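Local coordinates for histidine-containing Phosphotransfer Protein type 1, MtHPt1 (Medicago truncatula, PDB 3US6), which probably relays phosphoryl groups from cytokinin sensor histidine kinases to response regulators in plant hormone signalling, at residues G4-Q9 against L134-Q139; V11-S16 against K127-T132; F50-R55 against V78-G83. All coordinates share one frame; numbering follows the deposited sequence.

Interaction 1: G4-Q9 against L134-Q139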
ATOM      1  N   GLY A   4       8.533  26.516  -0.676  1.00 24.09           N
ATOM      2  CA  GLY A   4       9.492  25.998  -1.649  1.00 25.07           C
ATOM      3  C   GLY A   4      10.273  24.810  -1.117  1.00 19.67           C
ATOM      4  O   GLY A   4      10.528  23.817  -1.830  1.00 19.73           O
ATOM      5  N   GLN A   5      10.668  24.926   0.144  1.00 18.54           N
ATOM      6  CA  GLN A   5      11.343  23.835   0.840  1.00 21.39           C
ATOM      7  C   GLN A   5      10.444  22.627   0.960  1.00 19.29           C
ATOM      8  O   GLN A   5      10.910  21.502   0.791  1.00 16.65           O
ATOM      9  CB  GLN A   5      11.803  24.271   2.239  1.00 26.33           C
ATOM     10  CG  GLN A   5      12.737  23.270   2.924  1.00 47.77           C
ATOM     11  CD  GLN A   5      13.901  22.808   2.021  1.00 69.59           C
ATOM     12  OE1 GLN A   5      14.676  23.629   1.503  1.00 75.36           O
ATOM     13  NE2 GLN A   5      14.019  21.484   1.829  1.00 69.81           N
ATOM     14  N   MET A   6       9.196  22.819   1.331  1.00 16.79           N
ATOM     15  CA  MET A   6       8.286  21.709   1.478  1.00 15.27           C
ATOM     16  C   MET A   6       8.126  21.021   0.152  1.00 15.03           C
ATOM     17  O   MET A   6       7.999  19.794   0.084  1.00 15.25           O
ATOM     18  CB  MET A   6       6.915  22.139   1.988  1.00 14.92           C
ATOM     19  CG  MET A   6       6.936  22.445   3.438  1.00 16.49           C
ATOM     20  SD  MET A   6       5.324  22.642   4.220  1.00 27.05           S
ATOM     21  CE  MET A   6       4.928  24.126   3.491  1.00 24.80           C
ATOM     22  N   ARG A   7       8.003  21.788  -0.912  1.00 14.56           N
ATOM     23  CA  ARG A   7       7.888  21.176  -2.247  1.00 13.06           C
ATOM     24  C   ARG A   7       9.111  20.332  -2.603  1.00 16.40           C
ATOM     25  O   ARG A   7       8.968  19.240  -3.124  1.00 14.76           O
ATOM     26  CB  ARG A   7       7.610  22.226  -3.310  1.00 18.45           C
ATOM     27  CG  ARG A   7       6.212  22.837  -3.146  1.00 20.55           C
ATOM     28  CD  ARG A   7       5.997  24.095  -3.948  1.00 39.67           C
ATOM     29  NE  ARG A   7       5.562  23.687  -5.258  1.00 42.79           N
ATOM     30  CZ  ARG A   7       6.372  23.580  -6.290  1.00 35.37           C
ATOM     31  NH1 ARG A   7       7.659  23.897  -6.169  1.00 45.83           N
ATOM     32  NH2 ARG A   7       5.872  23.168  -7.430  1.00 37.44           N
ATOM     33  N   ARG A   8      10.288  20.834  -2.325  1.00 15.36           N
ATOM     34  CA  ARG A   8      11.513  20.051  -2.588  1.00 16.03           C
ATOM     35  C   ARG A   8      11.541  18.779  -1.738  1.00 15.43           C
ATOM     36  O   ARG A   8      11.901  17.696  -2.235  1.00 15.68           O
ATOM     37  CB  ARG A   8      12.762  20.894  -2.342  1.00 17.33           C
ATOM     38  CG  ARG A   8      12.999  22.016  -3.363  1.00 35.50           C
ATOM     39  CD  ARG A   8      14.372  22.742  -3.136  1.00 48.70           C
ATOM     40  NE  ARG A   8      14.432  23.508  -1.885  1.00 53.02           N
ATOM     41  CZ  ARG A   8      13.968  24.745  -1.740  1.00 59.14           C
ATOM     42  NH1 ARG A   8      13.395  25.363  -2.768  1.00 65.05           N
ATOM     43  NH2 ARG A   8      14.064  25.364  -0.565  1.00 64.33           N
ATOM     44  N   GLN A   9      11.109  18.852  -0.487  1.00 14.69           N
ATOM     45  CA  GLN A   9      11.020  17.682   0.362  1.00 14.86           C
ATOM     46  C   GLN A   9      10.066  16.631  -0.170  1.00 15.98           C
ATOM     47  O   GLN A   9      10.342  15.477  -0.074  1.00 16.41           O
ATOM     48  CB  GLN A   9      10.563  18.076   1.754  1.00 19.18           C
ATOM     49  CG  GLN A   9      11.520  18.944   2.484  1.00 19.45           C
ATOM     50  CD  GLN A   9      10.963  19.391   3.820  1.00 32.79           C
ATOM     51  OE1 GLN A   9       9.817  19.731   3.947  1.00 29.40           O
ATOM     52  NE2 GLN A   9      11.791  19.379   4.801  1.00 47.92           N
ATOM     53  N   LEU A 134       1.073  12.315   2.441  1.00  9.96           N
ATOM     54  CA  LEU A 134      -0.228  13.019   2.432  1.00 10.11           C
ATOM     55  C   LEU A 134      -0.264  14.200   3.419  1.00 10.18           C
ATOM     56  O   LEU A 134      -0.846  15.253   3.110  1.00 11.72           O
ATOM     57  CB  LEU A 134      -1.363  12.043   2.651  1.00 11.15           C
ATOM     58  CG  LEU A 134      -1.537  11.164   1.419  1.00 15.30           C
ATOM     59  CD1 LEU A 134      -2.496  10.052   1.740  1.00 19.48           C
ATOM     60  CD2 LEU A 134      -2.049  11.975   0.182  1.00 17.30           C
ATOM     61  N   ARG A 135       0.382  14.040   4.570  1.00  9.41           N
ATOM     62  CA  ARG A 135       0.506  15.128   5.536  1.00 10.82           C
ATOM     63  C   ARG A 135       1.305  16.304   4.969  1.00  8.27           C
ATOM     64  O   ARG A 135       0.952  17.465   5.179  1.00 10.96           O
ATOM     65  CB  ARG A 135       1.155  14.627   6.828  1.00 12.78           C
ATOM     66  CG  ARG A 135       0.174  14.032   7.825  1.00 14.55           C
ATOM     67  CD  ARG A 135       0.781  13.953   9.217  1.00 21.18           C
ATOM     68  NE  ARG A 135       1.681  12.811   9.356  1.00 11.94           N
ATOM     69  CZ  ARG A 135       1.281  11.573   9.628  1.00 15.05           C
ATOM     70  NH1 ARG A 135      -0.009  11.312   9.791  1.00 13.24           N
ATOM     71  NH2 ARG A 135       2.170  10.595   9.737  1.00 13.38           N
ATOM     72  N   LEU A 136       2.381  15.995   4.249  1.00  9.17           N
ATOM     73  CA  LEU A 136       3.228  17.013   3.630  1.00 11.92           C
ATOM     74  C   LEU A 136       2.432  17.754   2.535  1.00 13.31           C
ATOM     75  O   LEU A 136       2.440  18.974   2.440  1.00 13.63           O
ATOM     76  CB  LEU A 136       4.482  16.393   3.039  1.00 11.90           C
ATOM     77  CG  LEU A 136       5.453  17.378   2.383  1.00 12.81           C
ATOM     78  CD1 LEU A 136       5.862  18.468   3.334  1.00 17.75           C
ATOM     79  CD2 LEU A 136       6.672  16.605   1.918  1.00 13.12           C
ATOM     80  N   GLU A 137       1.709  17.003   1.701  1.00 11.31           N
ATOM     81  CA  GLU A 137       0.856  17.605   0.706  1.00 11.68           C
ATOM     82  C   GLU A 137      -0.150  18.578   1.351  1.00 13.20           C
ATOM     83  O   GLU A 137      -0.396  19.647   0.822  1.00 12.79           O
ATOM     84  CB  GLU A 137       0.085  16.567  -0.094  1.00 11.66           C
ATOM     85  CG  GLU A 137       0.987  15.760  -0.986  1.00 14.09           C
ATOM     86  CD  GLU A 137       0.274  14.776  -1.925  1.00 16.41           C
ATOM     87  OE1 GLU A 137      -0.973  14.820  -2.080  1.00 17.59           O
ATOM     88  OE2 GLU A 137       1.007  13.947  -2.572  1.00 18.89           O
ATOM     89  N   GLN A 138      -0.806  18.144   2.423  1.00 11.57           N
ATOM     90  CA  GLN A 138      -1.769  19.013   3.083  1.00  9.39           C
ATOM     91  C   GLN A 138      -1.102  20.300   3.553  1.00 10.04           C
ATOM     92  O   GLN A 138      -1.657  21.400   3.476  1.00 13.69           O
ATOM     93  CB  GLN A 138      -2.431  18.316   4.278  1.00 13.66           C
ATOM     94  CG  GLN A 138      -3.264  17.110   3.970  1.00 22.31           C
ATOM     95  CD  GLN A 138      -4.649  17.353   3.382  1.00 29.20           C
ATOM     96  OE1 GLN A 138      -5.319  16.380   3.000  1.00 38.22           O
ATOM     97  NE2 GLN A 138      -5.117  18.604   3.364  1.00 23.61           N
ATOM     98  N   GLN A 139       0.133  20.188   4.047  1.00 10.89           N
ATOM     99  CA  GLN A 139       0.870  21.382   4.489  1.00 10.76           C
ATOM    100  C   GLN A 139       1.218  22.322   3.329  1.00 13.02           C
ATOM    101  O   GLN A 139       1.021  23.547   3.409  1.00 13.22           O
ATOM    102  CB  GLN A 139       2.135  21.002   5.258  1.00 12.48           C
ATOM    103  CG  GLN A 139       1.845  20.305   6.533  1.00 13.39           C
ATOM    104  CD  GLN A 139       3.009  19.448   7.097  1.00 27.20           C
ATOM    105  OE1 GLN A 139       4.113  19.368   6.524  1.00 33.28           O
ATOM    106  NE2 GLN A 139       2.717  18.738   8.171  1.00 26.60           N
TER
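Met6 and Leu136 face each other across two nearly antiparallel helices, and their CA atoms, 7.2 Å apart, form the nearest backbone pair. The local axes run at 154° and approach to 9.9 Å. Both CB atoms are directed at the opposite helix, and the two side chains pass each other at a slant: Met6 CB lies 4.0 Å from Leu136 CD1. The other leucine branch, CD2, is turned to the backbone of the first helix, 3.9 Å from Met6 O and at a similar separation from Gln9 C.

Beyond CG the methionine reaches a second partner. The Met6 and Gln139 side chains cross at about a right angle, with Met6 SD 3.7 Å from Gln139 CB, and a bend at chi3 (-71°) carries the terminal methyl CE to within 4.0 Å of Gln139 O. Gln9 crosses Leu136 in the same steep manner, its CB standing 4.2 Å from Leu136 CD2, and adds to the exposed margin of the contact. Ala143 and Ile140 also touch Met6, which is buried.

The contact thus joins the beginning of helix 3-19 to the last third of helix 109-142. No hydrogen bond links the segments, and the 198 Å² they bury is made largely by methyl, methylene and thioether groups, with backbone carbonyls beside them, so the chemistry implies cohesion mainly by dispersion and the hydrophobic effect.

Interaction 2: V11-S16 against K127-T132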
ATOM      1  N   VAL A  11       9.202  16.213  -3.400  1.00 13.24           N
ATOM      2  CA  VAL A  11       9.873  15.558  -4.535  1.00 12.45           C
ATOM      3  C   VAL A  11      10.837  14.473  -4.086  1.00 12.73           C
ATOM      4  O   VAL A  11      10.810  13.339  -4.597  1.00 14.07           O
ATOM      5  CB  VAL A  11      10.593  16.618  -5.423  1.00 15.28           C
ATOM      6  CG1 VAL A  11      11.517  15.989  -6.451  1.00 16.66           C
ATOM      7  CG2 VAL A  11       9.558  17.530  -6.086  1.00 18.20           C
ATOM      8  N   ASP A  12      11.706  14.834  -3.152  1.00 13.28           N
ATOM      9  CA  ASP A  12      12.701  13.904  -2.664  1.00 12.37           C
ATOM     10  C   ASP A  12      12.033  12.687  -1.977  1.00 10.74           C
ATOM     11  O   ASP A  12      12.508  11.536  -2.145  1.00 11.84           O
ATOM     12  CB  ASP A  12      13.703  14.576  -1.709  1.00 13.53           C
ATOM     13  CG  ASP A  12      14.575  15.612  -2.410  1.00 26.90           C
ATOM     14  OD1 ASP A  12      14.671  15.580  -3.660  1.00 25.14           O
ATOM     15  OD2 ASP A  12      15.150  16.459  -1.671  1.00 28.23           O
ATOM     16  N   TYR A  13      11.023  12.906  -1.140  1.00 12.41           N
ATOM     17  CA  TYR A  13      10.378  11.814  -0.415  1.00  9.85           C
ATOM     18  C   TYR A  13       9.671  10.856  -1.355  1.00 10.71           C
ATOM     19  O   TYR A  13       9.850   9.626  -1.286  1.00 11.75           O
ATOM     20  CB  TYR A  13       9.454  12.384   0.655  1.00 11.47           C
ATOM     21  CG  TYR A  13       9.038  11.357   1.706  1.00 10.80           C
ATOM     22  CD1 TYR A  13       9.956  10.923   2.656  1.00 12.06           C
ATOM     23  CD2 TYR A  13       7.787  10.787   1.720  1.00 12.14           C
ATOM     24  CE1 TYR A  13       9.611   9.977   3.603  1.00 12.50           C
ATOM     25  CE2 TYR A  13       7.427   9.866   2.681  1.00 10.90           C
ATOM     26  CZ  TYR A  13       8.356   9.469   3.600  1.00 11.86           C
ATOM     27  OH  TYR A  13       7.923   8.537   4.531  1.00 12.84           O
ATOM     28  N   ILE A  14       8.870  11.386  -2.272  1.00 10.81           N
ATOM     29  CA  ILE A  14       8.125  10.518  -3.154  1.00 11.49           C
ATOM     30  C   ILE A  14       9.122   9.832  -4.100  1.00 11.74           C
ATOM     31  O   ILE A  14       8.907   8.640  -4.446  1.00 12.91           O
ATOM     32  CB  ILE A  14       7.007  11.231  -3.931  1.00 10.80           C
ATOM     33  CG1 ILE A  14       5.986  10.170  -4.387  1.00 16.30           C
ATOM     34  CG2 ILE A  14       7.501  12.132  -5.050  1.00 12.47           C
ATOM     35  CD1 ILE A  14       4.741  10.740  -5.042  1.00 17.39           C
ATOM     36  N   LYS A  15      10.185  10.487  -4.524  1.00 11.98           N
ATOM     37  CA  LYS A  15      11.147   9.812  -5.354  1.00 13.06           C
ATOM     38  C   LYS A  15      11.768   8.625  -4.642  1.00 11.96           C
ATOM     39  O   LYS A  15      12.034   7.638  -5.252  1.00 12.77           O
ATOM     40  CB  LYS A  15      12.215  10.789  -5.827  1.00 14.44           C
ATOM     41  CG  LYS A  15      13.282  10.181  -6.646  1.00 28.92           C
ATOM     42  CD  LYS A  15      13.849  11.160  -7.690  1.00 56.74           C
ATOM     43  CE  LYS A  15      13.864  12.574  -7.233  1.00 69.82           C
ATOM     44  NZ  LYS A  15      15.115  13.266  -7.721  1.00 77.60           N
ATOM     45  N   SER A  16      12.010   8.745  -3.348  1.00 11.66           N
ATOM     46  CA  SER A  16      12.544   7.597  -2.601  0.63 14.60           C
ATOM     47  C   SER A  16      11.541   6.472  -2.607  1.00 12.20           C
ATOM     48  O   SER A  16      11.910   5.324  -2.737  1.00 13.49           O
ATOM     49  CB  SER A  16      12.904   8.006  -1.167  0.63 13.63           C
ATOM     50  OG  SER A  16      11.795   8.230  -0.281  0.63 11.51           O
ATOM     51  N   LYS A 127       1.889   2.206   4.398  1.00  8.93           N
ATOM     52  CA  LYS A 127       0.884   3.014   5.066  1.00  8.34           C
ATOM     53  C   LYS A 127       1.551   4.196   5.736  1.00  9.43           C
ATOM     54  O   LYS A 127       1.075   5.331   5.563  1.00 10.13           O
ATOM     55  CB  LYS A 127       0.119   2.185   6.077  1.00  9.91           C
ATOM     56  CG  LYS A 127      -0.826   2.982   6.957  1.00 14.45           C
ATOM     57  CD  LYS A 127      -1.548   2.113   7.963  1.00 13.72           C
ATOM     58  CE  LYS A 127      -2.658   2.933   8.638  1.00 22.26           C
ATOM     59  NZ  LYS A 127      -2.955   2.369   9.981  1.00 38.88           N
ATOM     60  N   ASN A 128       2.546   3.944   6.553  1.00  8.50           N
ATOM     61  CA  ASN A 128       3.227   5.003   7.249  1.00  9.40           C
ATOM     62  C   ASN A 128       3.801   6.029   6.261  1.00  8.79           C
ATOM     63  O   ASN A 128       3.649   7.238   6.488  1.00 10.74           O
ATOM     64  CB  ASN A 128       4.240   4.485   8.226  1.00 10.98           C
ATOM     65  CG  ASN A 128       3.573   3.990   9.485  1.00 12.12           C
ATOM     66  OD1 ASN A 128       3.265   4.756  10.388  1.00 12.16           O
ATOM     67  ND2 ASN A 128       3.388   2.678   9.549  1.00 16.32           N
ATOM     68  N   LYS A 129       4.451   5.580   5.200  1.00  9.27           N
ATOM     69  CA  LYS A 129       5.094   6.502   4.269  1.00  8.55           C
ATOM     70  C   LYS A 129       4.002   7.337   3.568  1.00  9.47           C
ATOM     71  O   LYS A 129       4.175   8.556   3.295  1.00 11.18           O
ATOM     72  CB  LYS A 129       5.934   5.758   3.234  1.00 10.23           C
ATOM     73  CG  LYS A 129       7.176   5.135   3.835  1.00 10.15           C
ATOM     74  CD  LYS A 129       7.840   4.221   2.833  1.00 10.89           C
ATOM     75  CE  LYS A 129       9.182   3.627   3.287  1.00 13.33           C
ATOM     76  NZ  LYS A 129      10.208   4.638   3.387  1.00 15.71           N
ATOM     77  N   LEU A 130       2.885   6.713   3.177  1.00  8.66           N
ATOM     78  CA  LEU A 130       1.784   7.435   2.554  1.00  9.27           C
ATOM     79  C   LEU A 130       1.196   8.494   3.477  1.00 10.95           C
ATOM     80  O   LEU A 130       0.859   9.600   3.034  1.00 11.51           O
ATOM     81  CB  LEU A 130       0.685   6.502   2.058  1.00  9.46           C
ATOM     82  CG  LEU A 130       1.015   5.751   0.769  1.00 11.23           C
ATOM     83  CD1 LEU A 130       0.014   4.711   0.465  1.00 11.93           C
ATOM     84  CD2 LEU A 130       1.079   6.724  -0.399  1.00 14.47           C
ATOM     85  N   GLU A 131       1.076   8.170   4.761  1.00  8.76           N
ATOM     86  CA  GLU A 131       0.557   9.159   5.728  1.00  9.75           C
ATOM     87  C   GLU A 131       1.482  10.372   5.751  1.00 10.80           C
ATOM     88  O   GLU A 131       1.026  11.515   5.819  1.00 10.51           O
ATOM     89  CB  GLU A 131       0.348   8.545   7.081  1.00  9.00           C
ATOM     90  CG  GLU A 131      -0.745   7.521   7.033  1.00 12.01           C
ATOM     91  CD  GLU A 131      -0.955   6.855   8.385  1.00 16.89           C
ATOM     92  OE1 GLU A 131      -0.021   6.740   9.220  1.00 17.13           O
ATOM     93  OE2 GLU A 131      -2.043   6.296   8.637  1.00 18.78           O
ATOM     94  N   THR A 132       2.769  10.129   5.818  1.00  8.48           N
ATOM     95  CA  THR A 132       3.780  11.188   5.789  1.00  7.97           C
ATOM     96  C   THR A 132       3.664  12.029   4.479  1.00 11.94           C
ATOM     97  O   THR A 132       3.671  13.268   4.498  1.00 11.22           O
ATOM     98  CB  THR A 132       5.184  10.648   5.990  1.00  9.81           C
ATOM     99  OG1 THR A 132       5.261  10.149   7.324  1.00  9.75           O
ATOM    100  CG2 THR A 132       6.284  11.713   5.761  1.00 10.60           C
TER
HETATM  101  O   HOH W   1       9.825   6.928   5.466  1.00 15.89           O
HETATM  102  O   HOH W   2      10.754   5.384   0.648  1.00 14.56           O
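The ring of Tyr13 is the flat group of this contact, and the opposite helix meets it in two ways. At its edge and in its plane sits the backbone oxygen of Lys129, 3.6 Å from Tyr13 CE2. Thr132 CG2 approaches obliquely, 4.1 Å from the ring centroid and 30° off the normal, which makes an off-centre CH-pi contact; its nearest ring atom is Tyr13 CZ, at 3.7 Å. The side chains of Thr132 and Tyr13 cross at roughly a right angle.

The phenol oxygen extends past the ring to the base of Lys129, where Tyr13 OH comes within 3.5 Å of Lys129 CA and almost as near to CG. For Tyr13, chi1 of -164° places CG opposite the backbone N and sends the ring across the gap.

These two segments belong to helices 3-19 and 109-142 of the all-helical HPt protein, and they meet at the surface of the fold. Leu133 of helix 109-142 touches both Tyr13 and Ile14, while Ile14 and Leu130 each reach Phe27 of helix 25-32.

No direct hydrogen bond crosses between the segments; water supplies the polar links. One water lies 2.7 Å from Tyr13 OH and also accepts from Lys129 NZ. A second water accepts from Lys129 NZ at 2.9 Å. The bend at chi4 (-68°) of Lys129 turns the ammonium group to these two waters. The second water also donates to Ser16 OG, but Ser16 was modelled in two conformers; this bond holds for the one described here and is doubtful beyond it.

Interaction 3: F50-R55 against V78-G83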
ATOM      1  N   PHE A  50      -6.639   1.424   3.243  1.00 12.84           N
ATOM      2  CA  PHE A  50      -6.190   1.130   4.611  1.00 16.38           C
ATOM      3  C   PHE A  50      -7.289   0.401   5.389  1.00 17.24           C
ATOM      4  O   PHE A  50      -7.029  -0.637   6.057  1.00 18.95           O
ATOM      5  CB  PHE A  50      -5.814   2.395   5.350  1.00 14.29           C
ATOM      6  CG  PHE A  50      -4.644   3.109   4.829  1.00 13.96           C
ATOM      7  CD1 PHE A  50      -3.725   2.500   4.025  1.00 13.28           C
ATOM      8  CD2 PHE A  50      -4.457   4.443   5.158  1.00 15.80           C
ATOM      9  CE1 PHE A  50      -2.629   3.194   3.527  1.00 16.40           C
ATOM     10  CE2 PHE A  50      -3.310   5.136   4.741  1.00 18.85           C
ATOM     11  CZ  PHE A  50      -2.405   4.508   3.916  1.00 19.20           C
ATOM     12  N   ASP A  51      -8.512   0.887   5.257  1.00 18.00           N
ATOM     13  CA  ASP A  51      -9.634   0.208   5.971  1.00 20.41           C
ATOM     14  C   ASP A  51      -9.831  -1.279   5.546  1.00 20.89           C
ATOM     15  O   ASP A  51      -9.923  -2.196   6.437  1.00 26.39           O
ATOM     16  CB  ASP A  51     -10.928   1.008   5.737  1.00 27.61           C
ATOM     17  CG  ASP A  51     -10.873   2.416   6.336  1.00 40.92           C
ATOM     18  OD1 ASP A  51      -9.892   2.738   7.028  1.00 52.38           O
ATOM     19  OD2 ASP A  51     -11.824   3.198   6.131  1.00 41.27           O
ATOM     20  N   ASP A  52      -9.830  -1.569   4.236  1.00 20.36           N
ATOM     21  CA  ASP A  52      -9.974  -2.970   3.761  1.00 19.50           C
ATOM     22  C   ASP A  52      -8.764  -3.831   4.106  1.00 21.83           C
ATOM     23  O   ASP A  52      -8.927  -4.950   4.596  1.00 21.51           O
ATOM     24  CB  ASP A  52     -10.222  -3.040   2.267  1.00 21.44           C
ATOM     25  CG  ASP A  52     -10.472  -4.509   1.798  1.00 24.32           C
ATOM     26  OD1 ASP A  52     -11.432  -5.126   2.320  1.00 29.10           O
ATOM     27  OD2 ASP A  52      -9.625  -5.054   1.017  1.00 28.14           O
ATOM     28  N   SER A  53      -7.571  -3.262   3.980  1.00 22.21           N
ATOM     29  CA  SER A  53      -6.345  -4.024   4.198  1.00 22.66           C
ATOM     30  C   SER A  53      -6.242  -4.469   5.642  1.00 20.74           C
ATOM     31  O   SER A  53      -5.766  -5.586   5.917  1.00 20.10           O
ATOM     32  CB  SER A  53      -5.114  -3.201   3.772  1.00 24.64           C
ATOM     33  OG  SER A  53      -5.190  -2.992   2.356  1.00 25.03           O
ATOM     34  N   GLU A  54      -6.657  -3.652   6.576  1.00 16.13           N
ATOM     35  CA  GLU A  54      -6.554  -4.066   7.963  1.00 16.83           C
ATOM     36  C   GLU A  54      -7.508  -5.172   8.344  1.00 23.98           C
ATOM     37  O   GLU A  54      -7.166  -5.974   9.162  1.00 19.52           O
ATOM     38  CB  GLU A  54      -6.546  -2.898   8.920  1.00 26.13           C
ATOM     39  CG  GLU A  54      -7.793  -2.138   9.056  1.00 59.85           C
ATOM     40  CD  GLU A  54      -7.563  -0.798   9.775  1.00 74.77           C
ATOM     41  OE1 GLU A  54      -8.509  -0.308  10.470  1.00 78.57           O
ATOM     42  OE2 GLU A  54      -6.439  -0.274   9.635  1.00 62.93           O
ATOM     43  N   ARG A  55      -8.689  -5.187   7.744  1.00 25.16           N
ATOM     44  CA  ARG A  55      -9.592  -6.315   7.880  1.00 26.47           C
ATOM     45  C   ARG A  55      -8.985  -7.585   7.307  1.00 20.63           C
ATOM     46  O   ARG A  55      -8.993  -8.614   7.960  1.00 24.07           O
ATOM     47  CB  ARG A  55     -10.936  -6.035   7.200  1.00 48.25           C
ATOM     48  CG  ARG A  55     -11.808  -5.014   7.954  1.00 93.71           C
ATOM     49  CD  ARG A  55     -13.243  -4.963   7.442  1.00122.98           C
ATOM     50  NE  ARG A  55     -13.308  -4.648   6.020  1.00139.37           N
ATOM     51  CZ  ARG A  55     -13.208  -3.421   5.521  1.00148.60           C
ATOM     52  NH1 ARG A  55     -13.028  -2.382   6.328  1.00151.57           N
ATOM     53  NH2 ARG A  55     -13.280  -3.240   4.211  1.00150.48           N
ATOM     54  N   VAL A  78      -5.707 -13.355   0.086  1.00 16.89           N
ATOM     55  CA  VAL A  78      -4.464 -12.768  -0.402  1.00 17.15           C
ATOM     56  C   VAL A  78      -4.626 -12.228  -1.789  1.00 16.00           C
ATOM     57  O   VAL A  78      -4.078 -11.144  -2.164  1.00 17.54           O
ATOM     58  CB  VAL A  78      -3.320 -13.791  -0.339  1.00 22.47           C
ATOM     59  CG1 VAL A  78      -2.031 -13.234  -0.993  1.00 24.03           C
ATOM     60  CG2 VAL A  78      -3.110 -14.166   1.059  1.00 26.19           C
ATOM     61  N   HIS A  79      -5.342 -12.974  -2.601  1.00 16.71           N
ATOM     62  CA  HIS A  79      -5.576 -12.557  -3.984  1.00 16.49           C
ATOM     63  C   HIS A  79      -6.334 -11.211  -4.022  1.00 16.34           C
ATOM     64  O   HIS A  79      -6.024 -10.300  -4.772  1.00 17.20           O
ATOM     65  CB  HIS A  79      -6.342 -13.619  -4.746  1.00 22.14           C
ATOM     66  CG  HIS A  79      -6.528 -13.294  -6.193  1.00 28.95           C
ATOM     67  ND1 HIS A  79      -7.766 -13.140  -6.769  1.00 45.31           N
ATOM     68  CD2 HIS A  79      -5.622 -13.068  -7.175  1.00 38.84           C
ATOM     69  CE1 HIS A  79      -7.619 -12.846  -8.047  1.00 42.57           C
ATOM     70  NE2 HIS A  79      -6.327 -12.818  -8.322  1.00 35.10           N
ATOM     71  N   GLN A  80      -7.324 -11.079  -3.147  1.00 15.93           N
ATOM     72  CA  GLN A  80      -8.069  -9.837  -3.042  1.00 17.91           C
ATOM     73  C   GLN A  80      -7.142  -8.679  -2.670  1.00 17.23           C
ATOM     74  O   GLN A  80      -7.196  -7.636  -3.273  1.00 18.41           O
ATOM     75  CB  GLN A  80      -9.219  -9.967  -2.042  1.00 22.88           C
ATOM     76  CG  GLN A  80      -9.938  -8.655  -1.834  1.00 33.63           C
ATOM     77  CD  GLN A  80     -11.076  -8.791  -0.851  1.00 48.32           C
ATOM     78  OE1 GLN A  80     -11.849  -9.743  -0.921  1.00 49.73           O
ATOM     79  NE2 GLN A  80     -11.168  -7.851   0.088  1.00 52.87           N
ATOM     80  N   PHE A  81      -6.255  -8.916  -1.693  1.00 16.26           N
ATOM     81  CA  PHE A  81      -5.281  -7.890  -1.258  1.00 13.37           C
ATOM     82  C   PHE A  81      -4.251  -7.584  -2.314  1.00 15.36           C
ATOM     83  O   PHE A  81      -3.820  -6.436  -2.425  1.00 15.29           O
ATOM     84  CB  PHE A  81      -4.577  -8.471  -0.022  1.00 16.30           C
ATOM     85  CG  PHE A  81      -3.771  -7.473   0.820  1.00 16.39           C
ATOM     86  CD1 PHE A  81      -4.034  -6.126   0.798  1.00 23.19           C
ATOM     87  CD2 PHE A  81      -2.845  -7.906   1.669  1.00 21.64           C
ATOM     88  CE1 PHE A  81      -3.276  -5.264   1.611  1.00 24.40           C
ATOM     89  CE2 PHE A  81      -2.140  -7.025   2.482  1.00 24.90           C
ATOM     90  CZ  PHE A  81      -2.373  -5.728   2.429  1.00 20.37           C
ATOM     91  N   LYS A  82      -3.847  -8.575  -3.088  1.00 14.29           N
ATOM     92  CA  LYS A  82      -2.990  -8.314  -4.224  1.00 15.16           C
ATOM     93  C   LYS A  82      -3.597  -7.256  -5.168  1.00 16.34           C
ATOM     94  O   LYS A  82      -2.912  -6.317  -5.606  1.00 17.13           O
ATOM     95  CB  LYS A  82      -2.741  -9.626  -4.968  1.00 18.97           C
ATOM     96  CG  LYS A  82      -1.700  -9.524  -6.069  1.00 21.41           C
ATOM     97  CD  LYS A  82      -1.543 -10.865  -6.833  1.00 48.41           C
ATOM     98  CE  LYS A  82      -0.964 -10.641  -8.229  1.00 56.01           C
ATOM     99  NZ  LYS A  82      -1.893  -9.791  -9.042  1.00 65.94           N
ATOM    100  N   GLY A  83      -4.875  -7.415  -5.485  1.00 14.84           N
ATOM    101  CA  GLY A  83      -5.566  -6.573  -6.410  1.00 16.64           C
ATOM    102  C   GLY A  83      -5.726  -5.161  -5.902  1.00 15.69           C
ATOM    103  O   GLY A  83      -5.573  -4.181  -6.618  1.00 14.95           O
TER
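Gln80 NE2 donates to Asp52 OD2 at 3.3 Å, a weak hydrogen bond with an N-H...O angle of 153°. Amide and carboxylate lie nearly coplanar, their planes 16° apart. A chi1 of -176° sets the Asp52 carboxyl group opposite the backbone N and helps carry it across to the extended glutamine. Its other oxygen, Asp52 OD1, takes a weak bond from Arg55 NH2 at 3.2 Å, part of a salt bridge within the same helix; the arginine is poorly ordered.

Helices 41-64 and 71-88 are two members of the four-helix bundle characteristic of HPt domains, which helices 91-106 and 109-142 complete. Helix 71-88 bears His79, the predicted phosphorylation site, unmodified in this structure; its side chain does not touch segment 50-55, whereas the adjacent Gln80 and Phe81 do.

On the buried side Phe81 meets Ser53, and Ser53 CA to Phe81 CA, 6.8 Å, is the nearest such pair. Ser53 OG approaches the ring obliquely, 3.1 Å from Phe81 CE1, with Ser53 CB close behind at 3.5 Å. That hydroxyl is hydrogen-bonded to Phe49 O, one turn back in its own helix. Phe49 and Leu57 of helix 41-64, Cys97 of helix 91-106 and Val119 of helix 109-142 also pack against Phe81.

How the interactions relate
From the N terminus, helix 3-19 supplies first segment 4-9 and then 11-16. Both pair with helix 109-142 in reverse order, 134-139 and 127-132, as expected for nearly antiparallel helices. Interaction 1 therefore closes the widest loop, with interaction 2 nested inside it; their centres are about 10 Å apart. Interaction 3 closes a much shorter loop, 50-55 to 78-83, inside both, and no loops cross. It ties helix 41-64 to helix 71-88 on the other side of the chain's centre, about 20 Å from interaction 2 between centres. Direct packing still joins these two: Phe50 CZ lies 3.8 Å from Lys127 CG, linking helix 41-64 to helix 109-142.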